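Local coordinates for protein putative transcription regulator (Lactobacillus plantarum WCFS1, PDB 3COL) that probably binds DNA through an N-terminal helix-turn-helix domain and regulates transcription, as a putative member of the TetR family, at residues K14-V19 with Y62-N67; D98-L101 with S106-I109. One frame throughout, in Å; residues are numbered along the deposited sequence.

Contact 1: residues K14-V19 with Y62-N67; sequences KIQDAV and YARETN
Gln16 and Arg64 mark the nearest backbone approach of two helical segments, their CA atoms 8.5 Å apart, and the contact between 14-19 and 62-67 is made mainly by side chains. Arg64 spans the gap: its CG stands anti to the backbone N, and the chain turns at chi3 (71°), swinging the guanidinium round to the neighbouring helix. There NH1 donates to Asp17 OD1 at 2.8 Å with an N-H...O angle of 158°. The carboxylate oxygen lies at the guanidinium edge, close to its plane and met nearly along the C-O bond, although the two flat groups are twisted 57° apart. Gln16 packs over one guanidinium face, its CB 3.4 Å from Arg64 NH1, while its amide passes beside Arg64 CD and its NE2 is hydrogen-bonded to Ser60 OG. On the NE and NH2 side, tilted out of the guanidinium plane, Glu65 OE2 accepts from Arg64 NE at 3.0 Å and, weakly, from NH2. A water completes the set, donating to Asp17 OD1 and accepting from Arg64 NH2 at 2.9 Å. With NH1, NE and NH2 all partnered, the group should be limited in its turning. This surface salt-bridge network, with Arg64 between Asp17 and Glu65, joins the first helix of the TetR-type DNA-binding domain, 11-26, to helix 54-67.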
loop_
_atom_site.group_PDB
_atom_site.type_symbol
_atom_site.label_atom_id
_atom_site.label_comp_id
_atom_site.label_asym_id
_atom_site.label_seq_id
_atom_site.Cartn_x
_atom_site.Cartn_y
_atom_site.Cartn_z
ATOM N N LYS A 14 5.570 -20.826 -16.664
ATOM C CA LYS A 14 4.575 -21.615 -15.917
ATOM C C LYS A 14 4.874 -21.635 -14.428
ATOM O O LYS A 14 3.961 -21.512 -13.596
ATOM C CB LYS A 14 4.504 -23.059 -16.434
ATOM C CG LYS A 14 3.824 -23.192 -17.803
ATOM C CD LYS A 14 2.329 -22.868 -17.679
ATOM C CE LYS A 14 1.682 -22.452 -19.005
ATOM N NZ LYS A 14 0.194 -22.409 -18.864
ATOM N N ILE A 15 6.147 -21.793 -14.092
ATOM C CA ILE A 15 6.558 -21.746 -12.682
ATOM C C ILE A 15 6.377 -20.384 -12.016
ATOM O O ILE A 15 5.832 -20.297 -10.911
ATOM C CB ILE A 15 7.986 -22.275 -12.498
ATOM C CG1 ILE A 15 8.016 -23.802 -12.754
ATOM C CG2 ILE A 15 8.441 -21.992 -11.095
ATOM C CD1 ILE A 15 9.383 -24.350 -13.083
ATOM N N GLN A 16 6.820 -19.316 -12.687
ATOM C CA GLN A 16 6.604 -17.976 -12.183
ATOM C C GLN A 16 5.109 -17.630 -12.027
ATOM O O GLN A 16 4.706 -17.026 -11.037
ATOM C CB GLN A 16 7.263 -16.982 -13.125
ATOM C CG GLN A 16 8.780 -17.062 -13.161
ATOM C CD GLN A 16 9.353 -16.135 -14.227
ATOM O OE1 GLN A 16 8.927 -16.154 -15.370
ATOM N NE2 GLN A 16 10.298 -15.311 -13.842
ATOM N N ASP A 17 4.291 -18.024 -12.999
ATOM C CA ASP A 17 2.840 -17.813 -12.897
ATOM C C ASP A 17 2.273 -18.521 -11.677
ATOM O O ASP A 17 1.448 -17.954 -10.960
ATOM C CB ASP A 17 2.127 -18.288 -14.151
ATOM C CG ASP A 17 2.328 -17.359 -15.318
ATOM O OD1 ASP A 17 2.899 -16.246 -15.130
ATOM O OD2 ASP A 17 1.888 -17.728 -16.422
ATOM N N ALA A 18 2.715 -19.753 -11.444
ATOM C CA ALA A 18 2.302 -20.513 -10.241
ATOM C C ALA A 18 2.692 -19.824 -8.900
ATOM O O ALA A 18 1.873 -19.708 -7.999
ATOM C CB ALA A 18 2.881 -21.894 -10.296
ATOM N N VAL A 19 3.945 -19.369 -8.786
ATOM C CA VAL A 19 4.410 -18.591 -7.616
ATOM C C VAL A 19 3.534 -17.358 -7.420
ATOM O O VAL A 19 3.145 -17.055 -6.300
ATOM C CB VAL A 19 5.916 -18.161 -7.760
ATOM C CG1 VAL A 19 6.385 -17.235 -6.603
ATOM C CG2 VAL A 19 6.830 -19.403 -7.848
ATOM N N TYR A 62 9.428 -11.399 -8.073
ATOM C CA TYR A 62 9.715 -9.978 -7.755
ATOM C C TYR A 62 10.366 -9.248 -8.949
ATOM O O TYR A 62 9.860 -8.200 -9.383
ATOM C CB TYR A 62 10.554 -9.819 -6.488
ATOM C CG TYR A 62 10.649 -8.350 -6.024
ATOM C CD1 TYR A 62 9.559 -7.714 -5.459
ATOM C CD2 TYR A 62 11.829 -7.617 -6.194
ATOM C CE1 TYR A 62 9.627 -6.396 -5.060
ATOM C CE2 TYR A 62 11.911 -6.293 -5.806
ATOM C CZ TYR A 62 10.805 -5.691 -5.239
ATOM O OH TYR A 62 10.880 -4.370 -4.845
ATOM N N ALA A 63 11.455 -9.813 -9.495
ATOM C CA ALA A 63 12.189 -9.171 -10.572
ATOM C C ALA A 63 11.359 -9.099 -11.868
ATOM O O ALA A 63 11.435 -8.111 -12.578
ATOM C CB ALA A 63 13.539 -9.869 -10.820
ATOM N N ARG A 64 10.576 -10.144 -12.162
ATOM C CA ARG A 64 9.644 -10.126 -13.284
ATOM C C ARG A 64 8.641 -8.976 -13.211
ATOM O O ARG A 64 8.499 -8.209 -14.183
ATOM C CB ARG A 64 8.859 -11.437 -13.382
ATOM C CG ARG A 64 8.061 -11.586 -14.692
ATOM C CD ARG A 64 7.225 -12.845 -14.715
ATOM N NE ARG A 64 6.084 -12.785 -13.806
ATOM C CZ ARG A 64 5.111 -13.701 -13.796
ATOM N NH1 ARG A 64 5.158 -14.731 -14.648
ATOM N NH2 ARG A 64 4.094 -13.588 -12.938
ATOM N N GLU A 65 7.932 -8.874 -12.088
ATOM C CA GLU A 65 6.966 -7.785 -11.915
ATOM C C GLU A 65 7.616 -6.394 -12.003
ATOM O O GLU A 65 7.164 -5.565 -12.784
ATOM C CB GLU A 65 6.151 -7.920 -10.606
ATOM C CG GLU A 65 5.275 -9.205 -10.552
ATOM C CD GLU A 65 4.489 -9.434 -11.830
ATOM O OE1 GLU A 65 3.693 -8.535 -12.222
ATOM O OE2 GLU A 65 4.672 -10.498 -12.457
ATOM N N THR A 66 8.673 -6.152 -11.221
ATOM C CA THR A 66 9.325 -4.837 -11.221
ATOM C C THR A 66 9.914 -4.465 -12.561
ATOM O O THR A 66 9.810 -3.324 -12.992
ATOM C CB THR A 66 10.379 -4.689 -10.110
ATOM O OG1 THR A 66 11.374 -5.702 -10.239
ATOM C CG2 THR A 66 9.719 -4.790 -8.780
ATOM N N ASN A 67 10.514 -5.437 -13.237
ATOM C CA ASN A 67 11.078 -5.189 -14.565
ATOM C C ASN A 67 10.051 -4.919 -15.664
ATOM O O ASN A 67 10.367 -4.347 -16.695
ATOM C CB ASN A 67 12.038 -6.313 -14.940
ATOM C CG ASN A 67 13.420 -6.086 -14.361
ATOM O OD1 ASN A 67 13.736 -6.531 -13.251
ATOM N ND2 ASN A 67 14.237 -5.336 -15.091
HETATM O O HOH W 1 1.315 -14.458 -13.364
#

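Contact 2: residues D98-L101 with S106-I109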
loop_
_atom_site.group_PDB
_atom_site.type_symbol
_atom_site.label_atom_id
_atom_site.label_comp_id
_atom_site.label_asym_id
_atom_site.label_seq_id
_atom_site.Cartn_x
_atom_site.Cartn_y
_atom_site.Cartn_z
ATOM N N ASP A 98 -0.300 3.386 -16.733
ATOM C CA ASP A 98 -0.672 2.479 -17.841
ATOM C C ASP A 98 -0.289 1.049 -17.502
ATOM O O ASP A 98 -1.097 0.120 -17.711
ATOM C CB ASP A 98 0.033 2.858 -19.146
ATOM C CG ASP A 98 -0.447 4.191 -19.729
ATOM O OD1 ASP A 98 -1.561 4.658 -19.398
ATOM O OD2 ASP A 98 0.301 4.743 -20.566
ATOM N N TYR A 99 0.949 0.880 -17.026
ATOM C CA TYR A 99 1.463 -0.438 -16.625
ATOM C C TYR A 99 0.545 -1.140 -15.632
ATOM O O TYR A 99 0.193 -2.298 -15.815
ATOM C CB TYR A 99 2.883 -0.389 -16.036
ATOM C CG TYR A 99 3.239 -1.755 -15.503
ATOM C CD1 TYR A 99 3.526 -2.810 -16.386
ATOM C CD2 TYR A 99 3.195 -2.033 -14.138
ATOM C CE1 TYR A 99 3.802 -4.063 -15.915
ATOM C CE2 TYR A 99 3.465 -3.300 -13.661
ATOM C CZ TYR A 99 3.769 -4.302 -14.553
ATOM O OH TYR A 99 4.039 -5.577 -14.098
ATOM N N SER A 100 0.175 -0.427 -14.570
ATOM C CA SER A 100 -0.658 -0.998 -13.543
ATOM C C SER A 100 -2.050 -1.412 -14.044
ATOM O O SER A 100 -2.531 -2.483 -13.700
ATOM C CB SER A 100 -0.751 -0.048 -12.334
ATOM O OG SER A 100 -1.495 -0.652 -11.265
ATOM N N LEU A 101 -2.726 -0.569 -14.818
ATOM C CA LEU A 101 -4.061 -0.922 -15.296
ATOM C C LEU A 101 -4.051 -2.109 -16.235
ATOM O O LEU A 101 -5.045 -2.843 -16.324
ATOM C CB LEU A 101 -4.726 0.269 -15.999
ATOM C CG LEU A 101 -4.996 1.500 -15.146
ATOM C CD1 LEU A 101 -5.526 2.650 -15.980
ATOM C CD2 LEU A 101 -6.031 1.129 -14.113
ATOM N N SER A 106 -0.059 -6.737 -10.562
ATOM C CA SER A 106 1.395 -6.625 -10.468
ATOM C C SER A 106 1.837 -5.874 -9.224
ATOM O O SER A 106 2.656 -6.360 -8.441
ATOM C CB SER A 106 1.971 -6.008 -11.753
ATOM O OG SER A 106 3.366 -6.191 -11.776
ATOM N N LEU A 107 1.241 -4.709 -8.995
ATOM C CA LEU A 107 1.604 -3.901 -7.857
ATOM C C LEU A 107 1.251 -4.609 -6.567
ATOM O O LEU A 107 1.981 -4.524 -5.589
ATOM C CB LEU A 107 0.933 -2.519 -7.959
ATOM C CG LEU A 107 1.731 -1.405 -8.650
ATOM C CD1 LEU A 107 2.049 -1.764 -10.028
ATOM C CD2 LEU A 107 0.959 -0.060 -8.644
ATOM N N THR A 108 0.140 -5.340 -6.567
ATOM C CA THR A 108 -0.258 -6.124 -5.397
ATOM C C THR A 108 0.818 -7.162 -5.073
ATOM O O THR A 108 1.205 -7.316 -3.897
ATOM C CB THR A 108 -1.620 -6.835 -5.628
ATOM O OG1 THR A 108 -2.644 -5.846 -5.810
ATOM C CG2 THR A 108 -1.997 -7.751 -4.423
ATOM N N ILE A 109 1.315 -7.851 -6.108
ATOM C CA ILE A 109 2.315 -8.906 -5.920
ATOM C C ILE A 109 3.604 -8.316 -5.337
ATOM O O ILE A 109 4.134 -8.854 -4.359
ATOM C CB ILE A 109 2.613 -9.636 -7.252
ATOM C CG1 ILE A 109 1.433 -10.549 -7.658
ATOM C CG2 ILE A 109 3.947 -10.448 -7.184
ATOM C CD1 ILE A 109 1.405 -10.840 -9.151
HETATM O O HOH W 2 -0.885 -3.419 -10.765
#
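Tyr99 and Ser106 meet because each sends its side chain anti to its own backbone N, CG of the tyrosine at chi1 173° and OG of the serine at -166°, which carries the phenol across to the start of the next helix. The motif is a helix-loop-helix corner in the all-helical core of the chain: helix 85-102 ends, a short connection follows, and helix 106-117 begins, with Ser100 and Ser106 CA atoms 6.7 Å apart. Tyr99 OH lies 2.5 Å from Ser106 OG in what is modelled as a hydrogen bond, a separation so short that its exact length should be read with caution; the serine oxygen lies at the ring edge, in its plane. Leu107 reaches back toward helix 85-102 with its two methyls: CD1 comes to the edge of the Tyr99 ring, 4.2 Å from CE2, and CD2 lies 3.6 Å from Ser100 OG. The polar end of Ser100 is satisfied by Thr167 of helix 152-171, which places that helix against the same corner. A water adds a second link between the segments, bridging the serine hydroxyl and the first turn of helix 106-117, where it takes the Leu107 N-H: it lies 2.9 Å from Ser100 OG and accepts from Leu107 N at 3.1 Å.

The contacts follow one another along the chain, contact 1 closing before contact 2 opens, and their centres lie 13 Å apart. Contact 1 joins helices 11-26 and 54-67 at the surface; contact 2 joins helices 85-102 and 106-117 in the buried interior. They meet through Glu65, whose OE1 is 2.4 Å from Ser106 OG, probably a hydrogen bond though doubtful in its exact length, and whose CG packs on Ile109 CG2 at 3.8 Å. One carboxylate thus serves both, OE2 facing contact 1 and OE1 contact 2. This couples helix 54-67 to helices 85-102 and 106-117, consistent with the TetR family, in which changes in the C-terminal domain are relayed to the DNA-binding helices.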